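Long-range contacts in StiE protein (Stigmatella aurantiaca, PDB 6ECX), which is a polyketide synthase whose O-methyltransferase domain, the part described here, binds S-adenosylmethionine and probably methylates an oxygen of the growing polyketide: residues A[87-92]-A[157-162]; A[236-241]-A[276-281]; A[174-179]-A[219-224]; A[51-56]-A[242-247]. One frame throughout, in Å; residues are numbered along the deposited sequence.

Contact 1 (A[87-92]-A[157-162]); sequences SAIKNV and YDLVLG
D158 turns its carboxylate onto the backbone that leads into strand 91-94, and OD2 accepts from K90 N at 2.8 Å through the lone pair directed away from OD1. A weak second bond comes from N91 N. With chi1 at -58°, CG of D158 stands beside its own backbone N, which brings OD2 in front of the N-H groups of K90 and N91. In return, N91 O takes two donors, D158 N at 2.9 Å and L159 N at 3.2 Å; the first is tilted 29° from the carbonyl plane. The strands pair in parallel from V92 and L159, and a CA-H...O contact joins V92 CA to L159 O (3.3 Å). This pairing puts strands 91-94 and 157-163 side by side in the middle of the Rossmann-like methyltransferase sheet.

The tight part is apolar. I89 CD1 meets L159 CB at 4.0 Å, V92 CG2 lies alongside L159 CD2, pointing the same way, and V92 CG1 rests on L161 CG at 4.0 Å. The Y157 ring leans obliquely on V92 C and N91 CB while its hydroxyl bonds D116. The other side is looser and wetter: a water spans N91 ND2 (2.7 Å) and D158 OD1, a glycerol lies near the N91 side chain, and K90 runs off to bond H112 O.

T184 OG1 also bonds D158 OD1, leaving both carboxylate oxygens engaged. The certain donors, K90 N, the water and more weakly N91 N, would be expected to favour the ionised carboxylate, which ties the entrance of strand 91-94 to the start of its neighbour in the sheet, 157-163.

Contact 2 (A[236-241]-A[276-281]); sequences NEVANC and KALRGG
Two helices of the methyltransferase domain pack here, 235-242 against the last turn of 263-280. The axes of their short segments approach to 9.1 Å, with N-to-C directions 141° apart, closer to antiparallel than to perpendicular. A239 and L278 face each other at the nearest point, where A239 CB, a small group, lies 4.2 Å from L278 CB. Beside it V238 CG1 touches L278 CD1 at 3.8 Å.

R279 carries the polar half. Its chain bends at chi2 (-62°), which brings the guanidinium across the A239 side of the other helix, with A239 CB over one face, 3.5 Å from R279 NH1. The end of the group grips a single atom: N240 OD1 accepts from R279 NH2 at 2.9 Å and from R279 NH1 at 3.1 Å, lying almost in the guanidinium plane. NH2 arrives in the plane of the N240 carbonyl, whereas NH1 stands 45° out of it. A weak third bond runs from R279 NH1 to N236 O. R279 NE is held by Y275 OH and N240 ND2 by F43 O, so both ends of the pair are fixed from behind.

Just beyond R279 the helix closes in a Schellman motif, G281 having positive phi, and the chain enters strand 283-292. On that strand V238 packs against Y285 and L278 against I283, so both helices pack against strand 283-292.

Contact 3 (A[174-179]-A[219-224]); sequences ALFSNI and KLFSSN
F176 presents its ring to F221, with F176 CE2 3.5 Å from F221 CE1. The centroids are 5.6 Å apart and the planes 48° from each other, an oblique pairing in which F176 CE2 sits near the plane of the F221 ring, at its edge. The CB of F221 points away from helix 172-181, but chi2 of -9° turns the ring so that CD1 nearly eclipses CA, and the CD1-CE1 edge swings back to its partner. The F176 ring stands between two aliphatic groups: L220 CB over one face and I179 CD1 over the opposite one. L220 CD1 adds a contact of 4.1 Å to F176 CE1.

The two helices are crossovers of the Rossmann-like fold. Helix 172-181 links parallel strands 157-163 and 187-196, and helix 214-222 links 187-196 to 226-233, passing the antiparallel strand 283-292 that lies between them. F176 and F221 both touch L226 at the start of strand 226-233.

N224, just past helix 214-222, folds its side chain back onto the last turn. Its ND2 makes a nearly straight bond to L220 O at 3.0 Å, the amide coplanar with its acceptor, which fixes the rotation of the group. ND2 thereby lies 3.7 Å from F176 CB, and OD1 comes 3.4 Å from S177 CA. S177 OG is directed elsewhere, to R181 NE.

Contact 4 (A[51-56]-A[242-247]); sequences SWIRTV and LHNPDY
W52 receives a methyl of L242 on its indole: L242 CD2 stands 3.9 Å from the centroid of the W52 six-membered ring and 23° off its normal, a CH-pi contact over the face. The contact sets the N-capped start of helix 52-57 against the turn-bearing connection between helices 235-242 and 247-255 of the methyltransferase domain. The two side chains lie side by side and point the same way, W52 holding CG anti to its backbone N (chi1 180°). Next to them I53 CD1 reaches Y247 CE1 at 4.0 Å, the side chains crossing at about a right angle, and I53 CG2 packs on N244 ND2 at 3.7 Å.

In the next layer, V56 CG2 covers the opposite face of the W52 indole, W40 meets it edge-to-face, and L69 of helix 64-80 adds a further contact. S51 is the N-cap: its OG accepts from R54 N at 3.0 Å. That same OG and N244 ND2 are both hydrogen-bonded to Q250 OE1, a shared partner that draws the two segments together. N244 opens a type I turn to Y247, and its OD1 takes a weak bond from D246 N.

Two waters bridge the segments. One molecule accepts from both I53 N and N244 ND2, each at 3.1 Å. Another accepts from W52 N at 2.7 Å and donates to H243 O at 2.9 Å.

Overall arrangement
Contacts 1 and 3 belong to the Rossmann-like core and are consecutive, since strand 157-163 leads into helix 172-181. Contacts 2 and 4 lie on the other side of the chain's centre from contact 1, and contact 4 uses the connection that follows helix 235-242 of contact 2; they touch where C241 O meets W52 CB. Chemistry follows place. Contact 1, between sheet strands, relies on backbone and carboxylate bonds; contact 3, between crossover helices, makes no hydrogen bond across and depends on aromatic and aliphatic packing. Contact 2 is buried yet relies on an arginine-asparagine grip, whereas contact 4, farthest from the centre and only partly buried, is bridged by waters.

Contact 1 (A[87-92]-A[157-162])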
loop_
_atom_site.group_PDB
_atom_site.type_symbol
_atom_site.label_atom_id
_atom_site.label_comp_id
_atom_site.label_asym_id
_atom_site.label_seq_id
_atom_site.Cartn_x
_atom_site.Cartn_y
_atom_site.Cartn_z
ATOM N N SER A 87 1.715 16.796 -12.235
ATOM C CA SER A 87 2.345 17.998 -12.763
ATOM C C SER A 87 2.326 19.137 -11.753
ATOM O O SER A 87 3.134 20.069 -11.870
ATOM C CB SER A 87 1.671 18.445 -14.074
ATOM O OG SER A 87 0.374 18.950 -13.816
ATOM N N ALA A 88 1.424 19.076 -10.767
ATOM C CA ALA A 88 1.234 20.155 -9.805
ATOM C C ALA A 88 2.065 19.966 -8.545
ATOM O O ALA A 88 2.238 20.913 -7.768
ATOM C CB ALA A 88 -0.248 20.248 -9.420
ATOM N N ILE A 89 2.568 18.795 -8.339
ATOM C CA ILE A 89 3.272 18.404 -7.127
ATOM C C ILE A 89 4.767 18.574 -7.345
ATOM O O ILE A 89 5.264 18.467 -8.473
ATOM C CB ILE A 89 2.854 16.957 -6.800
ATOM C CG1 ILE A 89 1.486 17.006 -6.095
ATOM C CG2 ILE A 89 3.912 16.175 -6.017
ATOM C CD1 ILE A 89 0.776 15.708 -6.127
ATOM N N LYS A 90 5.488 18.886 -6.266
ATOM C CA LYS A 90 6.937 18.986 -6.310
ATOM C C LYS A 90 7.638 17.863 -5.557
ATOM O O LYS A 90 8.520 17.216 -6.126
ATOM C CB LYS A 90 7.394 20.338 -5.751
ATOM C CG LYS A 90 8.901 20.533 -5.808
ATOM C CD LYS A 90 9.432 20.311 -7.220
ATOM C CE LYS A 90 10.888 20.732 -7.356
ATOM N NZ LYS A 90 11.268 20.808 -8.799
ATOM N N ASN A 91 7.258 17.606 -4.298
ATOM C CA ASN A 91 8.024 16.749 -3.394
ATOM C C ASN A 91 7.163 15.581 -2.928
ATOM O O ASN A 91 6.008 15.788 -2.543
ATOM C CB ASN A 91 8.497 17.563 -2.179
ATOM C CG ASN A 91 9.351 18.771 -2.583
ATOM O OD1 ASN A 91 10.437 18.605 -3.126
ATOM N ND2 ASN A 91 8.852 19.982 -2.327
ATOM N N VAL A 92 7.746 14.368 -2.931
ATOM C CA VAL A 92 7.048 13.119 -2.620
ATOM C C VAL A 92 7.794 12.392 -1.502
ATOM O O VAL A 92 9.026 12.321 -1.514
ATOM C CB VAL A 92 6.944 12.194 -3.862
ATOM C CG1 VAL A 92 6.150 10.885 -3.536
ATOM C CG2 VAL A 92 6.341 12.934 -5.074
ATOM N N TYR A 157 6.602 17.947 2.214
ATOM C CA TYR A 157 6.145 17.223 1.036
ATOM C C TYR A 157 4.766 17.682 0.581
ATOM O O TYR A 157 3.980 18.243 1.349
ATOM C CB TYR A 157 6.142 15.709 1.324
ATOM C CG TYR A 157 7.537 15.257 1.684
ATOM C CD1 TYR A 157 8.475 14.991 0.689
ATOM C CD2 TYR A 157 7.946 15.190 3.010
ATOM C CE1 TYR A 157 9.797 14.638 1.005
ATOM C CE2 TYR A 157 9.257 14.828 3.338
ATOM C CZ TYR A 157 10.164 14.537 2.331
ATOM O OH TYR A 157 11.445 14.178 2.660
ATOM N N ASP A 158 4.502 17.452 -0.707
ATOM C CA ASP A 158 3.202 17.681 -1.316
ATOM C C ASP A 158 2.388 16.416 -1.437
ATOM O O ASP A 158 1.154 16.479 -1.452
ATOM C CB ASP A 158 3.381 18.270 -2.716
ATOM C CG ASP A 158 4.161 19.567 -2.703
ATOM O OD1 ASP A 158 4.072 20.302 -1.708
ATOM O OD2 ASP A 158 4.858 19.837 -3.692
ATOM N N LEU A 159 3.056 15.259 -1.485
ATOM C CA LEU A 159 2.386 13.974 -1.647
ATOM C C LEU A 159 3.126 12.961 -0.793
ATOM O O LEU A 159 4.363 12.961 -0.778
ATOM C CB LEU A 159 2.377 13.533 -3.122
ATOM C CG LEU A 159 1.979 12.094 -3.495
ATOM C CD1 LEU A 159 0.486 11.868 -3.241
ATOM C CD2 LEU A 159 2.294 11.821 -4.984
ATOM N N VAL A 160 2.375 12.137 -0.050
ATOM C CA VAL A 160 2.935 11.080 0.796
ATOM C C VAL A 160 2.303 9.748 0.400
ATOM O O VAL A 160 1.086 9.662 0.211
ATOM C CB VAL A 160 2.714 11.362 2.298
ATOM C CG1 VAL A 160 3.247 10.202 3.166
ATOM C CG2 VAL A 160 3.401 12.658 2.738
ATOM N N LEU A 161 3.133 8.706 0.276
ATOM C CA LEU A 161 2.707 7.389 -0.180
ATOM C C LEU A 161 2.907 6.385 0.951
ATOM O O LEU A 161 3.980 6.353 1.582
ATOM C CB LEU A 161 3.504 6.900 -1.410
ATOM C CG LEU A 161 3.818 7.806 -2.592
ATOM C CD1 LEU A 161 4.625 7.044 -3.648
ATOM C CD2 LEU A 161 2.545 8.335 -3.208
ATOM N N GLY A 162 1.892 5.555 1.186
ATOM C CA GLY A 162 2.028 4.431 2.107
ATOM C C GLY A 162 1.215 3.270 1.584
ATOM O O GLY A 162 0.029 3.150 1.902
HETATM O O HOH W 1 6.676 20.683 -0.836
#

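Contact 2 (A[236-241]-A[276-281])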
loop_
_atom_site.group_PDB
_atom_site.type_symbol
_atom_site.label_atom_id
_atom_site.label_comp_id
_atom_site.label_asym_id
_atom_site.label_seq_id
_atom_site.Cartn_x
_atom_site.Cartn_y
_atom_site.Cartn_z
ATOM N N ASN A 236 -12.789 -7.159 -3.635
ATOM C CA ASN A 236 -13.259 -8.210 -4.536
ATOM C C ASN A 236 -12.215 -8.534 -5.597
ATOM O O ASN A 236 -12.049 -9.701 -5.982
ATOM C CB ASN A 236 -14.572 -7.786 -5.195
ATOM C CG ASN A 236 -14.984 -8.720 -6.326
ATOM O OD1 ASN A 236 -15.504 -9.801 -6.084
ATOM N ND2 ASN A 236 -14.742 -8.302 -7.567
ATOM N N GLU A 237 -11.500 -7.512 -6.073
ATOM C CA GLU A 237 -10.555 -7.696 -7.162
ATOM C C GLU A 237 -9.212 -8.203 -6.665
ATOM O O GLU A 237 -8.512 -8.918 -7.393
ATOM C CB GLU A 237 -10.372 -6.380 -7.922
ATOM C CG GLU A 237 -11.630 -5.956 -8.694
ATOM C CD GLU A 237 -12.753 -5.463 -7.792
ATOM O OE1 GLU A 237 -12.451 -4.914 -6.711
ATOM O OE2 GLU A 237 -13.937 -5.626 -8.166
ATOM N N VAL A 238 -8.825 -7.810 -5.453
ATOM C CA VAL A 238 -7.646 -8.397 -4.831
ATOM C C VAL A 238 -7.890 -9.876 -4.550
ATOM O O VAL A 238 -7.036 -10.732 -4.830
ATOM C CB VAL A 238 -7.295 -7.600 -3.560
ATOM C CG1 VAL A 238 -6.452 -8.424 -2.622
ATOM C CG2 VAL A 238 -6.558 -6.324 -3.949
ATOM N N ALA A 239 -9.080 -10.205 -4.043
ATOM C CA ALA A 239 -9.429 -11.609 -3.814
ATOM C C ALA A 239 -9.481 -12.382 -5.129
ATOM O O ALA A 239 -9.117 -13.562 -5.179
ATOM C CB ALA A 239 -10.765 -11.706 -3.071
ATOM N N ASN A 240 -9.935 -11.733 -6.209
ATOM C CA ASN A 240 -9.881 -12.371 -7.525
ATOM C C ASN A 240 -8.448 -12.716 -7.914
ATOM O O ASN A 240 -8.209 -13.714 -8.604
ATOM C CB ASN A 240 -10.487 -11.462 -8.595
ATOM C CG ASN A 240 -11.995 -11.387 -8.527
ATOM O OD1 ASN A 240 -12.658 -12.207 -7.879
ATOM N ND2 ASN A 240 -12.554 -10.401 -9.221
ATOM N N CYS A 241 -7.484 -11.881 -7.511
ATOM C CA CYS A 241 -6.092 -12.162 -7.846
ATOM C C CYS A 241 -5.599 -13.412 -7.127
ATOM O O CYS A 241 -4.850 -14.214 -7.699
ATOM C CB CYS A 241 -5.212 -10.951 -7.506
ATOM S SG CYS A 241 -3.451 -11.181 -7.868
ATOM N N LYS A 276 -10.299 -15.532 2.494
ATOM C CA LYS A 276 -11.594 -15.747 3.137
ATOM C C LYS A 276 -12.130 -14.455 3.745
ATOM O O LYS A 276 -13.296 -14.090 3.546
ATOM C CB LYS A 276 -11.463 -16.828 4.209
ATOM C CG LYS A 276 -12.785 -17.419 4.651
ATOM C CD LYS A 276 -12.573 -18.731 5.393
ATOM C CE LYS A 276 -13.760 -19.662 5.214
ATOM N NZ LYS A 276 -13.558 -20.988 5.873
ATOM N N ALA A 277 -11.283 -13.747 4.489
ATOM C CA ALA A 277 -11.728 -12.529 5.150
ATOM C C ALA A 277 -12.213 -11.499 4.135
ATOM O O ALA A 277 -13.201 -10.798 4.374
ATOM C CB ALA A 277 -10.595 -11.968 6.008
ATOM N N LEU A 278 -11.539 -11.410 2.986
ATOM C CA LEU A 278 -11.955 -10.473 1.948
ATOM C C LEU A 278 -13.269 -10.907 1.306
ATOM O O LEU A 278 -14.188 -10.090 1.142
ATOM C CB LEU A 278 -10.851 -10.338 0.900
ATOM C CG LEU A 278 -9.601 -9.554 1.321
ATOM C CD1 LEU A 278 -8.501 -9.718 0.287
ATOM C CD2 LEU A 278 -9.931 -8.074 1.519
ATOM N N ARG A 279 -13.376 -12.193 0.935
ATOM C CA ARG A 279 -14.623 -12.710 0.374
ATOM C C ARG A 279 -15.774 -12.546 1.354
ATOM O O ARG A 279 -16.891 -12.188 0.961
ATOM C CB ARG A 279 -14.475 -14.187 -0.006
ATOM C CG ARG A 279 -13.647 -14.477 -1.247
ATOM C CD ARG A 279 -14.237 -13.871 -2.525
ATOM N NE ARG A 279 -13.535 -14.383 -3.699
ATOM C CZ ARG A 279 -13.270 -13.691 -4.803
ATOM N NH1 ARG A 279 -13.637 -12.415 -4.911
ATOM N NH2 ARG A 279 -12.610 -14.279 -5.799
ATOM N N GLY A 280 -15.522 -12.815 2.633
ATOM C CA GLY A 280 -16.536 -12.717 3.654
ATOM C C GLY A 280 -16.887 -11.324 4.102
ATOM O O GLY A 280 -17.844 -11.166 4.865
ATOM N N GLY A 281 -16.146 -10.307 3.655
ATOM C CA GLY A 281 -16.394 -8.950 4.091
ATOM C C GLY A 281 -15.884 -8.627 5.474
ATOM O O GLY A 281 -16.176 -7.538 5.990
#

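Contact 3 (A[174-179]-A[219-224])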
loop_
_atom_site.group_PDB
_atom_site.type_symbol
_atom_site.label_atom_id
_atom_site.label_comp_id
_atom_site.label_asym_id
_atom_site.label_seq_id
_atom_site.Cartn_x
_atom_site.Cartn_y
_atom_site.Cartn_z
ATOM N N ALA A 174 2.553 8.184 16.341
ATOM C CA ALA A 174 3.818 8.786 15.933
ATOM C C ALA A 174 3.925 8.860 14.416
ATOM O O ALA A 174 4.369 9.875 13.861
ATOM C CB ALA A 174 4.987 7.998 16.532
ATOM N N LEU A 175 3.507 7.806 13.720
ATOM C CA LEU A 175 3.553 7.833 12.262
ATOM C C LEU A 175 2.722 8.996 11.696
ATOM O O LEU A 175 3.197 9.770 10.860
ATOM C CB LEU A 175 3.059 6.497 11.710
ATOM C CG LEU A 175 2.878 6.444 10.187
ATOM C CD1 LEU A 175 4.206 6.673 9.462
ATOM C CD2 LEU A 175 2.211 5.139 9.759
ATOM N N PHE A 176 1.493 9.153 12.161
ATOM C CA PHE A 176 0.636 10.163 11.539
ATOM C C PHE A 176 0.982 11.573 12.001
ATOM O O PHE A 176 0.747 12.525 11.259
ATOM C CB PHE A 176 -0.839 9.811 11.766
ATOM C CG PHE A 176 -1.351 8.832 10.747
ATOM C CD1 PHE A 176 -1.144 7.466 10.912
ATOM C CD2 PHE A 176 -1.932 9.271 9.570
ATOM C CE1 PHE A 176 -1.557 6.570 9.951
ATOM C CE2 PHE A 176 -2.344 8.359 8.601
ATOM C CZ PHE A 176 -2.150 7.017 8.790
ATOM N N SER A 177 1.598 11.722 13.173
ATOM C CA SER A 177 2.183 13.005 13.540
ATOM C C SER A 177 3.328 13.363 12.603
ATOM O O SER A 177 3.434 14.506 12.131
ATOM C CB SER A 177 2.655 12.955 14.999
ATOM O OG SER A 177 3.530 14.025 15.308
ATOM N N ASN A 178 4.198 12.388 12.316
ATOM C CA ASN A 178 5.283 12.603 11.358
ATOM C C ASN A 178 4.742 12.983 9.978
ATOM O O ASN A 178 5.301 13.847 9.294
ATOM C CB ASN A 178 6.134 11.333 11.273
ATOM C CG ASN A 178 7.520 11.583 10.704
ATOM O OD1 ASN A 178 7.907 12.725 10.422
ATOM N ND2 ASN A 178 8.289 10.503 10.551
ATOM N N ILE A 179 3.665 12.337 9.541
ATOM C CA ILE A 179 3.079 12.688 8.249
ATOM C C ILE A 179 2.571 14.128 8.276
ATOM O O ILE A 179 2.898 14.946 7.402
ATOM C CB ILE A 179 1.948 11.703 7.882
ATOM C CG1 ILE A 179 2.527 10.313 7.569
ATOM C CG2 ILE A 179 1.152 12.250 6.682
ATOM C CD1 ILE A 179 1.482 9.206 7.448
ATOM N N LYS A 219 -9.703 8.404 13.958
ATOM C CA LYS A 219 -9.025 9.111 15.040
ATOM C C LYS A 219 -7.614 9.519 14.626
ATOM O O LYS A 219 -7.177 10.646 14.899
ATOM C CB LYS A 219 -9.001 8.224 16.290
ATOM C CG LYS A 219 -8.690 8.966 17.583
ATOM C CD LYS A 219 -8.982 8.078 18.789
ATOM C CE LYS A 219 -8.591 8.754 20.092
ATOM N NZ LYS A 219 -9.310 10.048 20.272
ATOM N N LEU A 220 -6.902 8.625 13.931
ATOM C CA LEU A 220 -5.560 8.948 13.457
ATOM C C LEU A 220 -5.580 10.117 12.487
ATOM O O LEU A 220 -4.731 11.014 12.566
ATOM C CB LEU A 220 -4.925 7.734 12.777
ATOM C CG LEU A 220 -4.517 6.590 13.712
ATOM C CD1 LEU A 220 -4.133 5.379 12.884
ATOM C CD2 LEU A 220 -3.363 7.041 14.585
ATOM N N PHE A 221 -6.493 10.085 11.511
ATOM C CA PHE A 221 -6.547 11.186 10.542
ATOM C C PHE A 221 -6.918 12.487 11.239
ATOM O O PHE A 221 -6.237 13.500 11.089
ATOM C CB PHE A 221 -7.568 10.900 9.428
ATOM C CG PHE A 221 -7.220 9.732 8.528
ATOM C CD1 PHE A 221 -5.982 9.105 8.606
ATOM C CD2 PHE A 221 -8.161 9.246 7.619
ATOM C CE1 PHE A 221 -5.682 8.018 7.774
ATOM C CE2 PHE A 221 -7.877 8.168 6.792
ATOM C CZ PHE A 221 -6.637 7.543 6.868
ATOM N N SER A 222 -7.992 12.465 12.029
ATOM C CA SER A 222 -8.591 13.709 12.529
ATOM C C SER A 222 -7.737 14.387 13.589
ATOM O O SER A 222 -7.813 15.612 13.737
ATOM C CB SER A 222 -9.973 13.436 13.126
ATOM O OG SER A 222 -10.760 12.666 12.239
ATOM N N SER A 223 -6.996 13.606 14.382
ATOM C CA SER A 223 -6.041 14.122 15.364
ATOM C C SER A 223 -4.793 14.693 14.715
ATOM O O SER A 223 -3.975 15.314 15.407
ATOM C CB SER A 223 -5.607 13.014 16.336
ATOM O OG SER A 223 -6.749 12.377 16.866
ATOM N N ASN A 224 -4.603 14.465 13.420
ATOM C CA ASN A 224 -3.390 14.888 12.740
ATOM C C ASN A 224 -3.708 15.680 11.469
ATOM O O ASN A 224 -2.976 15.616 10.481
ATOM C CB ASN A 224 -2.507 13.666 12.478
ATOM C CG ASN A 224 -1.954 13.090 13.782
ATOM O OD1 ASN A 224 -1.041 13.669 14.356
ATOM N ND2 ASN A 224 -2.534 11.992 14.275
#

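Contact 4 (A[51-56]-A[242-247])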
loop_
_atom_site.group_PDB
_atom_site.type_symbol
_atom_site.label_atom_id
_atom_site.label_comp_id
_atom_site.label_asym_id
_atom_site.label_seq_id
_atom_site.Cartn_x
_atom_site.Cartn_y
_atom_site.Cartn_z
ATOM N N SER A 51 -2.522 -18.529 -11.496
ATOM C CA SER A 51 -2.088 -18.939 -10.167
ATOM C C SER A 51 -1.125 -17.876 -9.659
ATOM O O SER A 51 0.029 -17.814 -10.095
ATOM C CB SER A 51 -1.432 -20.311 -10.200
ATOM O OG SER A 51 -0.773 -20.552 -8.977
ATOM N N TRP A 52 -1.615 -17.026 -8.758
ATOM C CA TRP A 52 -0.743 -16.053 -8.115
ATOM C C TRP A 52 0.416 -16.747 -7.404
ATOM O O TRP A 52 1.556 -16.265 -7.433
ATOM C CB TRP A 52 -1.559 -15.206 -7.142
ATOM C CG TRP A 52 -0.759 -14.187 -6.431
ATOM C CD1 TRP A 52 -0.406 -12.952 -6.894
ATOM C CD2 TRP A 52 -0.201 -14.302 -5.117
ATOM N NE1 TRP A 52 0.342 -12.291 -5.949
ATOM C CE2 TRP A 52 0.484 -13.098 -4.849
ATOM C CE3 TRP A 52 -0.204 -15.309 -4.146
ATOM C CZ2 TRP A 52 1.155 -12.869 -3.645
ATOM C CZ3 TRP A 52 0.465 -15.083 -2.950
ATOM C CH2 TRP A 52 1.133 -13.870 -2.710
ATOM N N ILE A 53 0.152 -17.902 -6.794
ATOM C CA ILE A 53 1.190 -18.575 -6.023
ATOM C C ILE A 53 2.297 -19.083 -6.945
ATOM O O ILE A 53 3.484 -18.940 -6.639
ATOM C CB ILE A 53 0.571 -19.692 -5.153
ATOM C CG1 ILE A 53 1.527 -20.101 -4.031
ATOM C CG2 ILE A 53 0.139 -20.907 -5.969
ATOM C CD1 ILE A 53 1.623 -19.044 -2.954
ATOM N N ARG A 54 1.937 -19.638 -8.107
ATOM C CA ARG A 54 2.964 -20.133 -9.021
ATOM C C ARG A 54 3.720 -18.978 -9.667
ATOM O O ARG A 54 4.942 -19.052 -9.849
ATOM C CB ARG A 54 2.343 -21.041 -10.092
ATOM C CG ARG A 54 1.766 -22.340 -9.558
ATOM C CD ARG A 54 1.196 -23.238 -10.656
ATOM N NE ARG A 54 1.159 -24.631 -10.205
ATOM C CZ ARG A 54 0.533 -25.626 -10.828
ATOM N NH1 ARG A 54 -0.143 -25.410 -11.947
ATOM N NH2 ARG A 54 0.571 -26.848 -10.317
ATOM N N THR A 55 3.015 -17.899 -10.005
ATOM C CA THR A 55 3.665 -16.763 -10.650
ATOM C C THR A 55 4.710 -16.129 -9.738
ATOM O O THR A 55 5.807 -15.775 -10.189
ATOM C CB THR A 55 2.620 -15.726 -11.066
ATOM O OG1 THR A 55 1.789 -16.275 -12.096
ATOM C CG2 THR A 55 3.293 -14.469 -11.582
ATOM N N VAL A 56 4.396 -15.997 -8.448
ATOM C CA VAL A 56 5.288 -15.307 -7.526
ATOM C C VAL A 56 6.550 -16.113 -7.223
ATOM O O VAL A 56 7.578 -15.530 -6.859
ATOM C CB VAL A 56 4.500 -14.946 -6.248
ATOM C CG1 VAL A 56 5.403 -14.369 -5.170
ATOM C CG2 VAL A 56 3.421 -13.947 -6.587
ATOM N N LEU A 242 -6.030 -13.605 -5.879
ATOM C CA LEU A 242 -5.601 -14.729 -5.057
ATOM C C LEU A 242 -6.426 -15.986 -5.292
ATOM O O LEU A 242 -6.096 -17.033 -4.727
ATOM C CB LEU A 242 -5.667 -14.346 -3.575
ATOM C CG LEU A 242 -4.831 -13.120 -3.217
ATOM C CD1 LEU A 242 -4.962 -12.785 -1.744
ATOM C CD2 LEU A 242 -3.383 -13.390 -3.586
ATOM N N HIS A 243 -7.470 -15.908 -6.115
ATOM C CA HIS A 243 -8.345 -17.053 -6.346
ATOM C C HIS A 243 -7.576 -18.221 -6.961
ATOM O O HIS A 243 -6.908 -18.073 -7.988
ATOM C CB HIS A 243 -9.504 -16.637 -7.254
ATOM C CG HIS A 243 -10.591 -17.656 -7.348
ATOM N ND1 HIS A 243 -11.511 -17.856 -6.341
ATOM C CD2 HIS A 243 -10.902 -18.540 -8.325
ATOM C CE1 HIS A 243 -12.341 -18.823 -6.693
ATOM N NE2 HIS A 243 -11.995 -19.252 -7.893
ATOM N N ASN A 244 -7.686 -19.392 -6.326
ATOM C CA ASN A 244 -6.933 -20.582 -6.724
ATOM C C ASN A 244 -7.712 -21.795 -6.234
ATOM O O ASN A 244 -7.584 -22.194 -5.066
ATOM C CB ASN A 244 -5.516 -20.572 -6.152
ATOM C CG ASN A 244 -4.601 -21.626 -6.787
ATOM O OD1 ASN A 244 -5.014 -22.756 -7.072
ATOM N ND2 ASN A 244 -3.345 -21.251 -7.004
ATOM N N PRO A 245 -8.546 -22.403 -7.088
ATOM C CA PRO A 245 -9.317 -23.582 -6.656
ATOM C C PRO A 245 -8.461 -24.803 -6.346
ATOM O O PRO A 245 -8.972 -25.740 -5.721
ATOM C CB PRO A 245 -10.248 -23.861 -7.847
ATOM C CG PRO A 245 -10.210 -22.642 -8.688
ATOM C CD PRO A 245 -8.876 -22.003 -8.465
ATOM N N ASP A 246 -7.192 -24.831 -6.763
ATOM C CA ASP A 246 -6.291 -25.951 -6.504
ATOM C C ASP A 246 -5.113 -25.519 -5.636
ATOM O O ASP A 246 -4.034 -26.116 -5.702
ATOM C CB ASP A 246 -5.798 -26.565 -7.815
ATOM C CG ASP A 246 -5.399 -28.027 -7.667
ATOM O OD1 ASP A 246 -6.281 -28.861 -7.368
ATOM O OD2 ASP A 246 -4.207 -28.343 -7.865
ATOM N N TYR A 247 -5.324 -24.485 -4.809
ATOM C CA TYR A 247 -4.237 -23.888 -4.035
ATOM C C TYR A 247 -3.547 -24.901 -3.135
ATOM O O TYR A 247 -2.340 -24.792 -2.898
ATOM C CB TYR A 247 -4.760 -22.725 -3.187
ATOM C CG TYR A 247 -3.720 -22.130 -2.256
ATOM C CD1 TYR A 247 -2.904 -21.081 -2.674
ATOM C CD2 TYR A 247 -3.548 -22.622 -0.962
ATOM C CE1 TYR A 247 -1.945 -20.539 -1.828
ATOM C CE2 TYR A 247 -2.594 -22.090 -0.113
ATOM C CZ TYR A 247 -1.798 -21.048 -0.547
ATOM O OH TYR A 247 -0.849 -20.515 0.298
HETATM O O HOH W 2 -4.182 -17.123 -7.777
HETATM O O HOH W 3 -2.783 -18.376 -6.039
#